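PDB 6Y1X: radical SAM domain protein from Methanothrix thermoacetophila, which probably acts as the radical SAM carbide synthase NifB, an iron-sulfur enzyme that matures the iron-molybdenum cofactor of nitrogenase. Local coordinates for residues A[241-246]-A[276-281]. Residues are numbered along the deposited sequence; the frame is centred on the assembly and turned at random.
Sequences VFIHNV and IIKQMR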
ATOM      1  N   VAL A 241      13.340  -3.352  -3.203  1.00 23.08           N
ATOM      2  CA  VAL A 241      12.389  -2.919  -2.188  1.00 16.03           C
ATOM      3  C   VAL A 241      13.101  -2.741  -0.855  1.00 20.32           C
ATOM      4  O   VAL A 241      14.025  -3.490  -0.512  1.00 25.00           O
ATOM      5  CB  VAL A 241      11.232  -3.928  -2.098  1.00 18.73           C
ATOM      6  CG1 VAL A 241      10.358  -3.655  -0.883  1.00 20.62           C
ATOM      7  CG2 VAL A 241      10.402  -3.856  -3.370  1.00 21.74           C
ATOM      8  N   PHE A 242      12.698  -1.717  -0.108  1.00 19.30           N
ATOM      9  CA  PHE A 242      13.421  -1.375   1.108  1.00 20.58           C
ATOM     10  C   PHE A 242      12.959  -2.192   2.307  1.00 23.25           C
ATOM     11  O   PHE A 242      13.788  -2.649   3.099  1.00 28.04           O
ATOM     12  CB  PHE A 242      13.262   0.115   1.408  1.00 25.41           C
ATOM     13  CG  PHE A 242      13.852   0.529   2.722  1.00 30.67           C
ATOM     14  CD1 PHE A 242      15.223   0.599   2.894  1.00 31.58           C
ATOM     15  CD2 PHE A 242      13.029   0.827   3.795  1.00 30.14           C
ATOM     16  CE1 PHE A 242      15.761   0.972   4.112  1.00 31.70           C
ATOM     17  CE2 PHE A 242      13.564   1.201   5.013  1.00 29.96           C
ATOM     18  CZ  PHE A 242      14.928   1.271   5.172  1.00 25.59           C
ATOM     19  N   ILE A 243      11.653  -2.412   2.453  1.00 22.34           N
ATOM     20  CA  ILE A 243      11.137  -3.078   3.643  1.00 19.29           C
ATOM     21  C   ILE A 243       9.882  -3.860   3.276  1.00 22.64           C
ATOM     22  O   ILE A 243       9.147  -3.497   2.356  1.00 22.51           O
ATOM     23  CB  ILE A 243      10.881  -2.056   4.778  1.00 21.25           C
ATOM     24  CG1 ILE A 243      10.598  -2.756   6.110  1.00 25.14           C
ATOM     25  CG2 ILE A 243       9.776  -1.080   4.399  1.00 21.42           C
ATOM     26  CD1 ILE A 243      10.559  -1.815   7.291  1.00 24.72           C
ATOM     27  N   HIS A 244       9.629  -4.928   4.027  1.00 21.85           N
ATOM     28  CA  HIS A 244       8.536  -5.856   3.766  1.00 18.60           C
ATOM     29  C   HIS A 244       7.656  -5.923   5.004  1.00 16.76           C
ATOM     30  O   HIS A 244       8.158  -6.127   6.115  1.00 15.94           O
ATOM     31  CB  HIS A 244       9.092  -7.243   3.449  1.00 12.90           C
ATOM     32  CG  HIS A 244       8.081  -8.205   2.905  1.00 13.70           C
ATOM     33  ND1 HIS A 244       8.292  -9.567   2.897  1.00 18.32           N
ATOM     34  CD2 HIS A 244       6.878  -8.007   2.318  1.00 15.40           C
ATOM     35  CE1 HIS A 244       7.253 -10.169   2.346  1.00 17.10           C
ATOM     36  NE2 HIS A 244       6.384  -9.244   1.980  1.00 16.49           N
ATOM     37  N   ASN A 245       6.349  -5.781   4.812  1.00 15.15           N
ATOM     38  CA  ASN A 245       5.394  -5.780   5.918  1.00 20.74           C
ATOM     39  C   ASN A 245       4.417  -6.930   5.705  1.00 19.60           C
ATOM     40  O   ASN A 245       3.486  -6.825   4.900  1.00 19.98           O
ATOM     41  CB  ASN A 245       4.678  -4.436   5.995  1.00 20.89           C
ATOM     42  CG  ASN A 245       3.573  -4.421   7.031  1.00 31.34           C
ATOM     43  OD1 ASN A 245       3.632  -5.137   8.027  1.00 33.34           O
ATOM     44  ND2 ASN A 245       2.550  -3.607   6.793  1.00 34.59           N
ATOM     45  N   VAL A 246       4.611  -8.017   6.439  1.00 19.38           N
ATOM     46  CA  VAL A 246       3.720  -9.166   6.357  1.00 17.50           C
ATOM     47  C   VAL A 246       2.592  -8.991   7.364  1.00 23.68           C
ATOM     48  O   VAL A 246       2.835  -8.891   8.571  1.00 26.52           O
ATOM     49  CB  VAL A 246       4.484 -10.475   6.594  1.00 23.30           C
ATOM     50  CG1 VAL A 246       3.552 -11.663   6.449  1.00 25.15           C
ATOM     51  CG2 VAL A 246       5.636 -10.577   5.604  1.00 22.21           C
ATOM     52  N   ILE A 276      16.013 -12.583   4.639  1.00 26.86           N
ATOM     53  CA  ILE A 276      15.962 -12.223   3.228  1.00 26.31           C
ATOM     54  C   ILE A 276      15.878 -10.714   3.043  1.00 26.58           C
ATOM     55  O   ILE A 276      16.645 -10.128   2.279  1.00 25.74           O
ATOM     56  CB  ILE A 276      14.773 -12.930   2.540  1.00 23.85           C
ATOM     57  CG1 ILE A 276      14.847 -14.443   2.748  1.00 25.36           C
ATOM     58  CG2 ILE A 276      14.730 -12.571   1.061  1.00 24.61           C
ATOM     59  CD1 ILE A 276      13.592 -15.174   2.322  1.00 24.40           C
ATOM     60  N   ILE A 277      14.943 -10.073   3.740  1.00 20.05           N
ATOM     61  CA  ILE A 277      14.664  -8.652   3.565  1.00 21.57           C
ATOM     62  C   ILE A 277      14.151  -8.088   4.881  1.00 26.64           C
ATOM     63  O   ILE A 277      13.435  -8.766   5.625  1.00 24.27           O
ATOM     64  CB  ILE A 277      13.659  -8.412   2.415  1.00 17.75           C
ATOM     65  CG1 ILE A 277      13.517  -6.913   2.126  1.00 17.38           C
ATOM     66  CG2 ILE A 277      12.318  -9.083   2.701  1.00 18.31           C
ATOM     67  CD1 ILE A 277      12.732  -6.598   0.867  1.00 23.97           C
ATOM     68  N   LYS A 278      14.520  -6.838   5.156  1.00 22.89           N
ATOM     69  CA  LYS A 278      14.076  -6.139   6.354  1.00 26.76           C
ATOM     70  C   LYS A 278      12.561  -6.222   6.494  1.00 24.88           C
ATOM     71  O   LYS A 278      11.824  -6.023   5.525  1.00 24.65           O
ATOM     72  CB  LYS A 278      14.519  -4.675   6.263  1.00 20.52           C
ATOM     73  CG  LYS A 278      14.216  -3.810   7.469  1.00 37.43           C
ATOM     74  CD  LYS A 278      14.686  -2.376   7.216  1.00 40.10           C
ATOM     75  CE  LYS A 278      14.474  -1.478   8.426  1.00 46.48           C
ATOM     76  NZ  LYS A 278      15.346  -1.859   9.571  1.00 51.75           N
ATOM     77  N   GLN A 279      12.100  -6.566   7.696  1.00 25.25           N
ATOM     78  CA  GLN A 279      10.679  -6.701   7.983  1.00 24.26           C
ATOM     79  C   GLN A 279      10.177  -5.552   8.847  1.00 28.82           C
ATOM     80  O   GLN A 279      10.860  -5.124   9.782  1.00 29.43           O
ATOM     81  CB  GLN A 279      10.404  -8.025   8.700  1.00 24.35           C
ATOM     82  CG  GLN A 279      10.775  -9.243   7.887  1.00 25.68           C
ATOM     83  CD  GLN A 279       9.836  -9.440   6.726  1.00 24.29           C
ATOM     84  OE1 GLN A 279       8.617  -9.384   6.889  1.00 28.56           O
ATOM     85  NE2 GLN A 279      10.392  -9.627   5.539  1.00 23.22           N
ATOM     86  N   MET A 280       8.986  -5.049   8.528  1.00 29.79           N
ATOM     87  CA  MET A 280       8.338  -4.047   9.367  1.00 38.49           C
ATOM     88  C   MET A 280       7.666  -4.745  10.547  1.00 46.71           C
ATOM     89  O   MET A 280       6.834  -5.637  10.347  1.00 50.41           O
ATOM     90  CB  MET A 280       7.320  -3.245   8.557  1.00 37.99           C
ATOM     91  CG  MET A 280       6.722  -2.058   9.305  1.00 44.53           C
ATOM     92  SD  MET A 280       5.190  -1.462   8.559  1.00 46.79           S
ATOM     93  CE  MET A 280       4.670  -0.228   9.747  1.00 57.78           C
ATOM     94  N   ARG A 281       8.015  -4.357  11.768  1.00 52.85           N
ATOM     95  CA  ARG A 281       7.647  -5.174  12.926  1.00 59.09           C
ATOM     96  C   ARG A 281       6.497  -4.528  13.697  1.00 60.89           C
ATOM     97  O   ARG A 281       6.237  -3.332  13.556  1.00 58.89           O
ATOM     98  CB  ARG A 281       8.846  -5.428  13.846  1.00 62.92           C
ATOM     99  CG  ARG A 281      10.026  -6.108  13.160  1.00 61.37           C
ATOM    100  CD  ARG A 281       9.589  -7.378  12.428  1.00 60.17           C
ATOM    101  NE  ARG A 281       9.061  -8.410  13.321  1.00 61.51           N
ATOM    102  CZ  ARG A 281       9.674  -9.561  13.587  1.00 63.40           C
ATOM    103  NH1 ARG A 281      10.842  -9.844  13.021  1.00 63.15           N
ATOM    104  NH2 ARG A 281       9.112 -10.441  14.408  1.00 62.42           N
TER
HETATM  105  O   HOH W   1       6.842  -8.024   8.324  1.00 28.05           O
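Gln-279 folds back over the backbone of His-244 because its chain is bent at the second torsion (chi2 -71°), while the imidazole of His-244 swings out with CG opposite the backbone N, bringing amide and ring side by side. The contact is a single parallel beta bridge, made by the chain after helix 263-273 along the outer side of 243-248, the last strand of the parallel sheet in this radical SAM, TIM-barrel-related fold. Two backbone bonds flanking Gln-279 define it: His-244 N-H donates to Lys-278 O at 2.9 Å, and Met-280 N-H to His-244 O at 2.8 Å. A CA-H...O contact from Gln-279 CA also reaches this second oxygen. Gln-279 NE2 binds Ile-277 O of its own segment at 3.2 Å and sends a weak but nearly straight bond (169°) to His-244 ND1, with the ring and amide planes 77° apart; NE2 of the imidazole is held by Thr-218 of the neighbouring strand. A water accepts from Val-246 N and sits 2.7 Å from Gln-279 OE1, with Met-280 O a further possible acceptor. Replacing Gln-279 by an alanine would probably leave His-244 ND1 and Ile-277 O without their amide donor and the water without one of its partners. Val-246 CG2 of the same strand lies over one face of the imidazole, 3.7 Å above its plane and offset toward the rim. Beyond the bridge, Ile-243 CD1 packs on Met-280 CB at 3.8 Å, and Lys-278 runs its aliphatic chain alongside Phe-242. Met-280 continues extended toward cluster ligand Cys-39, its side chain about 6 Å from the bound iron-sulfur cluster at nearest atoms, and its SD rests 3.7 Å from Asn-245 CG.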